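PDB 4EZE: haloacid dehalogenase-like hydrolase from Salmonella enterica subsp. enterica serovar Typhi, which probably hydrolyses O-phosphoserine to serine and phosphate with the help of magnesium, the last step of serine biosynthesis. Local coordinates for residues 112-117 against 268-273; 285-290 against 304-309; 23-28 against 69-74. One frame throughout, in Å; residues are numbered along the deposited sequence.

How the interactions relate
Following the chain from its N terminus, interaction 3 closes first. It pairs strand 23-29 with strand 67-75 after a loop holding helix 34-45 and strand 56-62, within an antiparallel sheet. Interaction 1 closes the longest loop, from 112-117 to 268-273, and brings two neighbouring strands of the parallel sheet together at the metal site. Interaction 2 closes a short loop, laying 304-309 against the end of strand 283-287. The three follow in series; none nests or crosses. Interactions 1 and 2 touch, because strands 265-269 and 283-287 are sheet neighbours. The centres of interactions 1 and 3 lie about 27 Å apart, without touch.

Interaction 1: 112-117 against 268-273; sequences AFDMDS and CGDGAN. With NA (sodium ion), chain D.
Asp-114 and Asp-270 meet at a sodium ion, each giving one carboxylate oxygen. The side chain of Asp-114 can be followed outward. Its CB lies 3.8 Å from O of Cys-268, with CA of Gly-269 a little farther. Its CG lies anti to the backbone N (chi1 -174°), which places OD2 at the sodium. OD1 takes a hydrogen bond from the backbone N of Met-115, which meets it from above the carboxylate plane. OD2 binds the sodium at 2.2 Å. One oxygen is thus tied to the chain and the other to the metal, which should limit rotation of the carboxylate.

OD1 of Asp-270 binds the same ion at 2.4 Å, and so does the backbone O of Asp-116. The two carboxylate planes are only 20° apart. Their close oxygens, OD2 of Asp-114 and OD1 of Asp-270, are 3.4 Å from each other; they come this close because both bind the sodium. Two waters also bind the sodium, and one of them donates to OD1 of Asn-273. The carboxylate of Asp-116 turns elsewhere, with OD1 bonded to the N of Gly-124.

This is the metal site of the HAD fold, at the C-terminal ends of adjacent parallel strands. Asp-114 is the predicted nucleophile and Asp-116 the predicted proton donor. Magnesium is the expected cofactor, and sodium occupies the site here.

Behind the site the strands are joined by backbone bonds. Cys-268 N donates to Ala-112 O, and Asp-114 N reaches Cys-268 O at 3.1 Å in a nearly straight bond (171°). Phe-113 and Cys-268 point to the same face of the sheet. SG of Cys-268 approaches the ring obliquely, 3.8 Å from CE1 of Phe-113. The Phe-113 ring also meets those of Phe-119 and Phe-306 edge-to-face.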
loop_
_atom_site.group_PDB
_atom_site.type_symbol
_atom_site.label_atom_id
_atom_site.label_comp_id
_atom_site.label_asym_id
_atom_site.label_seq_id
_atom_site.Cartn_x
_atom_site.Cartn_y
_atom_site.Cartn_z
ATOM N N ALA A 112 7.880 1.126 -1.194
ATOM C CA ALA A 112 7.333 0.389 -2.331
ATOM C C ALA A 112 5.799 0.392 -2.263
ATOM O O ALA A 112 5.217 0.254 -1.175
ATOM C CB ALA A 112 7.840 -1.049 -2.315
ATOM N N PHE A 113 5.153 0.527 -3.419
ATOM C CA PHE A 113 3.682 0.438 -3.518
ATOM C C PHE A 113 3.242 -0.659 -4.481
ATOM O O PHE A 113 3.754 -0.747 -5.582
ATOM C CB PHE A 113 3.114 1.729 -4.077
ATOM C CG PHE A 113 3.320 2.929 -3.209
ATOM C CD1 PHE A 113 2.387 3.264 -2.241
ATOM C CD2 PHE A 113 4.429 3.746 -3.393
ATOM C CE1 PHE A 113 2.560 4.388 -1.457
ATOM C CE2 PHE A 113 4.612 4.869 -2.614
ATOM C CZ PHE A 113 3.669 5.198 -1.644
ATOM N N ASP A 114 2.283 -1.487 -4.086
ATOM C CA ASP A 114 1.605 -2.338 -5.055
ATOM C C ASP A 114 0.894 -1.358 -6.002
ATOM O O ASP A 114 0.709 -0.192 -5.647
ATOM C CB ASP A 114 0.579 -3.228 -4.333
ATOM C CG ASP A 114 -0.073 -4.260 -5.258
ATOM O OD1 ASP A 114 0.394 -4.410 -6.399
ATOM O OD2 ASP A 114 -1.045 -4.931 -4.840
ATOM N N MET A 115 0.470 -1.814 -7.179
ATOM C CA MET A 115 -0.224 -0.914 -8.105
ATOM C C MET A 115 -1.740 -0.960 -7.906
ATOM O O MET A 115 -2.331 -0.023 -7.357
ATOM C CB MET A 115 0.145 -1.208 -9.568
ATOM C CG MET A 115 -0.749 -0.497 -10.589
ATOM S SD MET A 115 0.012 -0.488 -12.243
ATOM C CE MET A 115 0.060 -2.242 -12.640
ATOM N N ASP A 116 -2.374 -2.049 -8.337
ATOM C CA ASP A 116 -3.831 -2.093 -8.336
ATOM C C ASP A 116 -4.432 -1.976 -6.933
ATOM O O ASP A 116 -4.015 -2.664 -6.018
ATOM C CB ASP A 116 -4.337 -3.369 -9.004
ATOM C CG ASP A 116 -4.023 -3.423 -10.489
ATOM O OD1 ASP A 116 -3.936 -2.355 -11.135
ATOM O OD2 ASP A 116 -3.855 -4.546 -11.006
ATOM N N SER A 117 -5.438 -1.120 -6.792
ATOM C CA SER A 117 -6.152 -0.953 -5.532
ATOM C C SER A 117 -5.221 -0.492 -4.404
ATOM O O SER A 117 -5.588 -0.501 -3.235
ATOM C CB SER A 117 -6.916 -2.236 -5.167
ATOM O OG SER A 117 -7.908 -2.515 -6.145
ATOM N N CYS A 268 3.622 -0.860 0.892
ATOM C CA CYS A 268 2.176 -0.643 1.079
ATOM C C CYS A 268 1.414 -1.538 0.109
ATOM O O CYS A 268 1.794 -1.650 -1.049
ATOM C CB CYS A 268 1.797 0.787 0.707
ATOM S SG CYS A 268 2.743 2.085 1.522
ATOM N N GLY A 269 0.330 -2.158 0.558
ATOM C CA GLY A 269 -0.455 -3.034 -0.315
ATOM C C GLY A 269 -1.821 -3.288 0.291
ATOM O O GLY A 269 -2.053 -2.973 1.459
ATOM N N ASP A 270 -2.711 -3.866 -0.506
ATOM C CA ASP A 270 -4.071 -4.151 -0.092
ATOM C C ASP A 270 -4.416 -5.656 -0.087
ATOM O O ASP A 270 -5.337 -6.071 0.628
ATOM C CB ASP A 270 -5.033 -3.521 -1.080
ATOM C CG ASP A 270 -4.959 -4.195 -2.435
ATOM O OD1 ASP A 270 -3.880 -4.124 -3.068
ATOM O OD2 ASP A 270 -5.958 -4.821 -2.843
ATOM N N GLY A 271 -3.715 -6.459 -0.891
ATOM C CA GLY A 271 -4.150 -7.860 -1.178
ATOM C C GLY A 271 -3.233 -8.978 -0.714
ATOM O O GLY A 271 -2.050 -8.756 -0.419
ATOM N N ALA A 272 -3.782 -10.189 -0.660
ATOM C CA ALA A 272 -3.014 -11.349 -0.226
ATOM C C ALA A 272 -1.690 -11.495 -0.983
ATOM O O ALA A 272 -0.705 -11.894 -0.390
ATOM C CB ALA A 272 -3.835 -12.623 -0.342
ATOM N N ASN A 273 -1.652 -11.187 -2.282
ATOM C CA ASN A 273 -0.391 -11.347 -3.010
ATOM C C ASN A 273 0.672 -10.316 -2.597
ATOM O O ASN A 273 1.779 -10.326 -3.118
ATOM C CB ASN A 273 -0.587 -11.384 -4.536
ATOM C CG ASN A 273 -1.333 -10.186 -5.064
ATOM O OD1 ASN A 273 -1.183 -9.063 -4.564
ATOM N ND2 ASN A 273 -2.156 -10.414 -6.080
HETATM NA NA NA D . -3.256 -4.837 -5.222
HETATM O O HOH W 1 -3.299 -6.878 -4.659
HETATM O O HOH W 2 -5.349 -5.892 -6.156
#

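Interaction 2: 285-290 against 304-309; sequences IAWKAK and HGFELL
The Trp-287 indole and the Phe-306 ring lie nearly parallel in an offset stack. Their planes differ by 10°, and the centroids of the indole six-membered ring and the phenyl ring are 4.0 Å apart. The overlap is on the six-membered ring: CE2 of Phe-306 lies over the indole, and CZ of Phe-306 sits 3.5 Å from CD2 of Trp-287. With chi1 of Trp-287 at 162°, the indole extends opposite its own amide nitrogen and is laid against the Phe-306 ring.

The opposite face of the indole is taken by Lys-288, whose CG lies over its centre, 4.0 Å above the plane. Trp-287 is therefore held between an aromatic ring and an aliphatic chain. Beyond that face the extended chain of Lys-288 runs on to His-304, with CE of Lys-288 3.5 Å from O of His-304. At the edge of the indole, near the ring plane, stands the backbone of Gly-305, with CA of Gly-305 3.8 Å from CH2 of Trp-287. No hydrogen bond crosses between the segments. The turn of 304-309 has its own tie, from Gly-305 N to OE2 of Glu-307 (3.0 Å). The donor comes from the syn side, 32° out of the carboxylate plane, and the placement of this carboxylate is less sure.

Trp-287 ends strand 283-287 of the parallel sheet, and its side chain is about 8 Å from the sodium ion. Phe-306 also touches Cys-268 of strand 265-269. Leu-184 and Ile-187 of helix 184-193 pack on Phe-306 as well, while Ile-301 of strand 299-301 lies against Trp-287.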
loop_
_atom_site.group_PDB
_atom_site.type_symbol
_atom_site.label_atom_id
_atom_site.label_comp_id
_atom_site.label_asym_id
_atom_site.label_seq_id
_atom_site.Cartn_x
_atom_site.Cartn_y
_atom_site.Cartn_z
ATOM N N ILE A 285 2.467 -1.713 5.440
ATOM C CA ILE A 285 1.255 -0.936 5.617
ATOM C C ILE A 285 0.138 -1.541 4.797
ATOM O O ILE A 285 0.301 -1.679 3.600
ATOM C CB ILE A 285 1.443 0.513 5.165
ATOM C CG1 ILE A 285 2.494 1.199 6.048
ATOM C CG2 ILE A 285 0.117 1.258 5.249
ATOM C CD1 ILE A 285 3.020 2.481 5.458
ATOM N N ALA A 286 -0.981 -1.852 5.433
ATOM C CA ALA A 286 -2.121 -2.386 4.732
ATOM C C ALA A 286 -3.041 -1.238 4.389
ATOM O O ALA A 286 -3.533 -0.545 5.249
ATOM C CB ALA A 286 -2.836 -3.399 5.589
ATOM N N TRP A 287 -3.262 -1.045 3.106
ATOM C CA TRP A 287 -4.072 0.056 2.648
ATOM C C TRP A 287 -5.473 -0.411 2.310
ATOM O O TRP A 287 -5.671 -1.109 1.344
ATOM C CB TRP A 287 -3.408 0.672 1.424
ATOM C CG TRP A 287 -4.293 1.503 0.613
ATOM C CD1 TRP A 287 -4.979 1.120 -0.470
ATOM C CD2 TRP A 287 -4.594 2.875 0.816
ATOM N NE1 TRP A 287 -5.699 2.153 -0.965
ATOM C CE2 TRP A 287 -5.479 3.252 -0.191
ATOM C CE3 TRP A 287 -4.202 3.819 1.754
ATOM C CZ2 TRP A 287 -5.984 4.529 -0.289
ATOM C CZ3 TRP A 287 -4.698 5.078 1.655
ATOM C CH2 TRP A 287 -5.582 5.428 0.644
ATOM N N LYS A 288 -6.432 -0.071 3.158
ATOM C CA LYS A 288 -7.829 -0.347 2.890
ATOM C C LYS A 288 -7.906 -1.791 2.448
ATOM O O LYS A 288 -8.551 -2.126 1.480
ATOM C CB LYS A 288 -8.385 0.638 1.877
ATOM C CG LYS A 288 -8.350 2.052 2.414
ATOM C CD LYS A 288 -9.020 3.061 1.517
ATOM C CE LYS A 288 -9.012 4.429 2.171
ATOM N NZ LYS A 288 -9.427 5.509 1.245
ATOM N N ALA A 289 -7.189 -2.626 3.178
ATOM C CA ALA A 289 -6.879 -3.987 2.796
ATOM C C ALA A 289 -7.920 -5.077 2.963
ATOM O O ALA A 289 -8.863 -4.945 3.720
ATOM C CB ALA A 289 -5.586 -4.405 3.466
ATOM N N LYS A 290 -7.714 -6.163 2.228
ATOM C CA LYS A 290 -8.463 -7.400 2.450
ATOM C C LYS A 290 -8.342 -7.885 3.890
ATOM O O LYS A 290 -7.290 -7.730 4.521
ATOM C CB LYS A 290 -7.971 -8.501 1.518
ATOM C CG LYS A 290 -8.091 -8.153 0.043
ATOM C CD LYS A 290 -9.532 -7.833 -0.314
ATOM C CE LYS A 290 -9.767 -8.037 -1.800
ATOM N NZ LYS A 290 -8.608 -7.523 -2.586
ATOM N N HIS A 304 -8.369 7.299 5.807
ATOM C CA HIS A 304 -7.814 8.540 5.268
ATOM C C HIS A 304 -6.986 8.176 4.067
ATOM O O HIS A 304 -7.136 7.082 3.551
ATOM C CB HIS A 304 -6.992 9.277 6.333
ATOM C CG HIS A 304 -7.828 9.793 7.469
ATOM N ND1 HIS A 304 -8.173 9.013 8.554
ATOM C CD2 HIS A 304 -8.412 11.000 7.670
ATOM C CE1 HIS A 304 -8.930 9.721 9.378
ATOM N NE2 HIS A 304 -9.078 10.933 8.871
ATOM N N GLY A 305 -6.120 9.069 3.605
ATOM C CA GLY A 305 -5.347 8.766 2.404
ATOM C C GLY A 305 -3.889 8.587 2.745
ATOM O O GLY A 305 -3.522 8.528 3.916
ATOM N N PHE A 306 -3.059 8.509 1.722
ATOM C CA PHE A 306 -1.638 8.267 1.893
ATOM C C PHE A 306 -0.902 9.492 2.484
ATOM O O PHE A 306 0.301 9.426 2.782
ATOM C CB PHE A 306 -1.020 7.894 0.552
ATOM C CG PHE A 306 -1.189 6.454 0.180
ATOM C CD1 PHE A 306 -0.483 5.467 0.835
ATOM C CD2 PHE A 306 -2.035 6.091 -0.840
ATOM C CE1 PHE A 306 -0.641 4.131 0.488
ATOM C CE2 PHE A 306 -2.178 4.766 -1.219
ATOM C CZ PHE A 306 -1.474 3.776 -0.553
ATOM N N GLU A 307 -1.594 10.610 2.656
ATOM C CA GLU A 307 -0.950 11.722 3.366
ATOM C C GLU A 307 -0.430 11.190 4.697
ATOM O O GLU A 307 0.629 11.625 5.173
ATOM C CB GLU A 307 -1.886 12.918 3.545
ATOM C CG GLU A 307 -3.030 12.701 4.542
ATOM C CD GLU A 307 -4.187 11.926 3.942
ATOM O OE1 GLU A 307 -4.024 11.456 2.794
ATOM O OE2 GLU A 307 -5.258 11.798 4.607
ATOM N N LEU A 308 -1.142 10.215 5.274
ATOM C CA LEU A 308 -0.777 9.661 6.598
ATOM C C LEU A 308 0.599 8.981 6.662
ATOM O O LEU A 308 1.135 8.796 7.742
ATOM C CB LEU A 308 -1.837 8.681 7.126
ATOM C CG LEU A 308 -3.286 9.110 7.397
ATOM C CD1 LEU A 308 -3.951 8.122 8.342
ATOM C CD2 LEU A 308 -3.359 10.501 7.998
ATOM N N LEU A 309 1.185 8.601 5.527
ATOM C CA LEU A 309 2.549 8.063 5.588
ATOM C C LEU A 309 3.512 9.064 6.259
ATOM O O LEU A 309 4.588 8.703 6.746
ATOM C CB LEU A 309 3.059 7.707 4.203
ATOM C CG LEU A 309 2.322 6.592 3.475
ATOM C CD1 LEU A 309 2.912 6.475 2.089
ATOM C CD2 LEU A 309 2.524 5.290 4.216
#

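Interaction 3: 23-28 against 69-74; sequences MSIIYF and YLKLTL
Tyr-27 and Tyr-69 lie side by side and point the same way, with CD1 of Tyr-27 3.6 Å from CE2 of Tyr-69. Their planes are oblique, at 69°. Lys-71 runs beside Tyr-27 on the same face. A chi1 of 178° and an extended chain bring CE of Lys-71 to 3.8 Å from CG2 of Ile-25. That CG2 in turn lies over one face of the Tyr-27 ring, toward its rim.

The other face carries Ser-24, Ile-26, Phe-28, Leu-70, Leu-72 and Leu-74. Here CB of Leu-72 meets the edge of the Phe-28 ring in its plane, 3.9 Å from CE2 of Phe-28. CG2 of Ile-26 lies over one face of that ring, toward its rim.

The strands form a regular antiparallel pair, central in a four-stranded sheet. Three hydrogen-bonded pairs, Ser-24 with Leu-74, Ile-26 with Leu-72 and Phe-28 with Leu-70, alternate with non-hydrogen-bonded ones. Six backbone bonds result, the shortest from Ser-24 N to Leu-74 O (2.7 Å).

Farther out, the C-terminal Leu-317 accepts from Tyr-69 OH and Lys-71 NZ. A water takes a bond from Tyr-27 OH. Helices 34-45 and 81-93 pack on the face of Ile-26 and Phe-28.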
loop_
_atom_site.group_PDB
_atom_site.type_symbol
_atom_site.label_atom_id
_atom_site.label_comp_id
_atom_site.label_asym_id
_atom_site.label_seq_id
_atom_site.Cartn_x
_atom_site.Cartn_y
_atom_site.Cartn_z
ATOM N N MET A 23 9.780 4.602 26.045
ATOM C CA MET A 23 8.534 5.268 25.761
ATOM C C MET A 23 8.076 4.836 24.372
ATOM O O MET A 23 8.885 4.466 23.520
ATOM C CB MET A 23 8.693 6.783 25.850
ATOM C CG MET A 23 8.849 7.300 27.278
ATOM S SD MET A 23 7.773 6.496 28.493
ATOM C CE MET A 23 6.410 7.669 28.642
ATOM N N SER A 24 6.769 4.839 24.164
ATOM C CA SER A 24 6.222 4.583 22.852
ATOM C C SER A 24 5.327 5.747 22.497
ATOM O O SER A 24 4.884 6.492 23.380
ATOM C CB SER A 24 5.446 3.271 22.825
ATOM O OG SER A 24 6.326 2.174 22.659
ATOM N N ILE A 25 5.099 5.910 21.197
ATOM C CA ILE A 25 4.277 6.978 20.666
ATOM C C ILE A 25 3.235 6.399 19.716
ATOM O O ILE A 25 3.526 5.505 18.918
ATOM C CB ILE A 25 5.143 7.989 19.910
ATOM C CG1 ILE A 25 5.995 8.761 20.923
ATOM C CG2 ILE A 25 4.267 8.932 19.096
ATOM C CD1 ILE A 25 7.330 9.247 20.398
ATOM N N ILE A 26 2.014 6.892 19.842
ATOM C CA ILE A 26 0.922 6.503 18.979
ATOM C C ILE A 26 0.284 7.784 18.500
ATOM O O ILE A 26 0.004 8.673 19.314
ATOM C CB ILE A 26 -0.168 5.752 19.758
ATOM C CG1 ILE A 26 0.398 4.461 20.347
ATOM C CG2 ILE A 26 -1.354 5.479 18.849
ATOM C CD1 ILE A 26 -0.611 3.635 21.108
ATOM N N TYR A 27 0.083 7.891 17.188
ATOM C CA TYR A 27 -0.657 9.030 16.631
ATOM C C TYR A 27 -2.068 8.594 16.295
ATOM O O TYR A 27 -2.268 7.507 15.758
ATOM C CB TYR A 27 -0.017 9.510 15.325
ATOM C CG TYR A 27 1.456 9.845 15.398
ATOM C CD1 TYR A 27 1.882 11.086 15.861
ATOM C CD2 TYR A 27 2.421 8.934 14.963
ATOM C CE1 TYR A 27 3.232 11.412 15.907
ATOM C CE2 TYR A 27 3.769 9.252 15.004
ATOM C CZ TYR A 27 4.168 10.494 15.485
ATOM O OH TYR A 27 5.501 10.830 15.516
ATOM N N PHE A 28 -3.040 9.449 16.565
ATOM C CA PHE A 28 -4.412 9.138 16.257
ATOM C C PHE A 28 -4.945 10.170 15.299
ATOM O O PHE A 28 -4.804 11.354 15.547
ATOM C CB PHE A 28 -5.268 9.225 17.510
ATOM C CG PHE A 28 -4.949 8.184 18.517
ATOM C CD1 PHE A 28 -5.559 6.951 18.462
ATOM C CD2 PHE A 28 -4.043 8.444 19.528
ATOM C CE1 PHE A 28 -5.258 5.985 19.398
ATOM C CE2 PHE A 28 -3.740 7.485 20.463
ATOM C CZ PHE A 28 -4.333 6.250 20.388
ATOM N N TYR A 69 -3.773 16.053 14.459
ATOM C CA TYR A 69 -3.804 14.742 15.099
ATOM C C TYR A 69 -3.595 14.789 16.610
ATOM O O TYR A 69 -3.225 15.817 17.173
ATOM C CB TYR A 69 -2.733 13.842 14.506
ATOM C CG TYR A 69 -1.366 14.422 14.672
ATOM C CD1 TYR A 69 -0.961 15.489 13.880
ATOM C CD2 TYR A 69 -0.483 13.921 15.624
ATOM C CE1 TYR A 69 0.295 16.035 14.016
ATOM C CE2 TYR A 69 0.782 14.463 15.774
ATOM C CZ TYR A 69 1.160 15.531 14.972
ATOM O OH TYR A 69 2.401 16.107 15.099
ATOM N N LEU A 70 -3.817 13.649 17.255
ATOM C CA LEU A 70 -3.599 13.498 18.686
ATOM C C LEU A 70 -2.386 12.608 18.901
ATOM O O LEU A 70 -2.311 11.520 18.352
ATOM C CB LEU A 70 -4.816 12.868 19.366
ATOM C CG LEU A 70 -4.712 12.768 20.892
ATOM C CD1 LEU A 70 -4.783 14.139 21.562
ATOM C CD2 LEU A 70 -5.814 11.871 21.408
ATOM N N LYS A 71 -1.419 13.074 19.680
ATOM C CA LYS A 71 -0.224 12.274 19.904
ATOM C C LYS A 71 -0.209 11.760 21.348
ATOM O O LYS A 71 -0.453 12.502 22.280
ATOM C CB LYS A 71 1.038 13.077 19.579
ATOM C CG LYS A 71 2.340 12.322 19.845
ATOM C CD LYS A 71 3.538 13.190 19.492
ATOM C CE LYS A 71 4.861 12.605 19.971
ATOM N NZ LYS A 71 5.919 13.653 19.825
ATOM N N LEU A 72 0.046 10.481 21.526
ATOM C CA LEU A 72 -0.007 9.923 22.858
ATOM C C LEU A 72 1.334 9.292 23.135
ATOM O O LEU A 72 1.830 8.503 22.325
ATOM C CB LEU A 72 -1.119 8.867 22.976
ATOM C CG LEU A 72 -0.919 7.891 24.146
ATOM C CD1 LEU A 72 -1.081 8.620 25.474
ATOM C CD2 LEU A 72 -1.863 6.700 24.083
ATOM N N THR A 73 1.934 9.646 24.267
ATOM C CA THR A 73 3.160 8.986 24.686
ATOM C C THR A 73 2.866 8.177 25.924
ATOM O O THR A 73 2.248 8.658 26.866
ATOM C CB THR A 73 4.285 9.989 24.946
ATOM O OG1 THR A 73 4.442 10.824 23.789
ATOM C CG2 THR A 73 5.574 9.255 25.207
ATOM N N LEU A 74 3.256 6.916 25.873
ATOM C CA LEU A 74 3.017 5.991 26.956
ATOM C C LEU A 74 4.160 4.999 27.038
ATOM O O LEU A 74 4.927 4.850 26.098
ATOM C CB LEU A 74 1.674 5.278 26.782
ATOM C CG LEU A 74 1.581 4.120 25.797
ATOM C CD1 LEU A 74 0.178 3.576 25.768
ATOM C CD2 LEU A 74 2.016 4.547 24.420
HETATM O O HOH W 3 7.439 11.789 17.337
#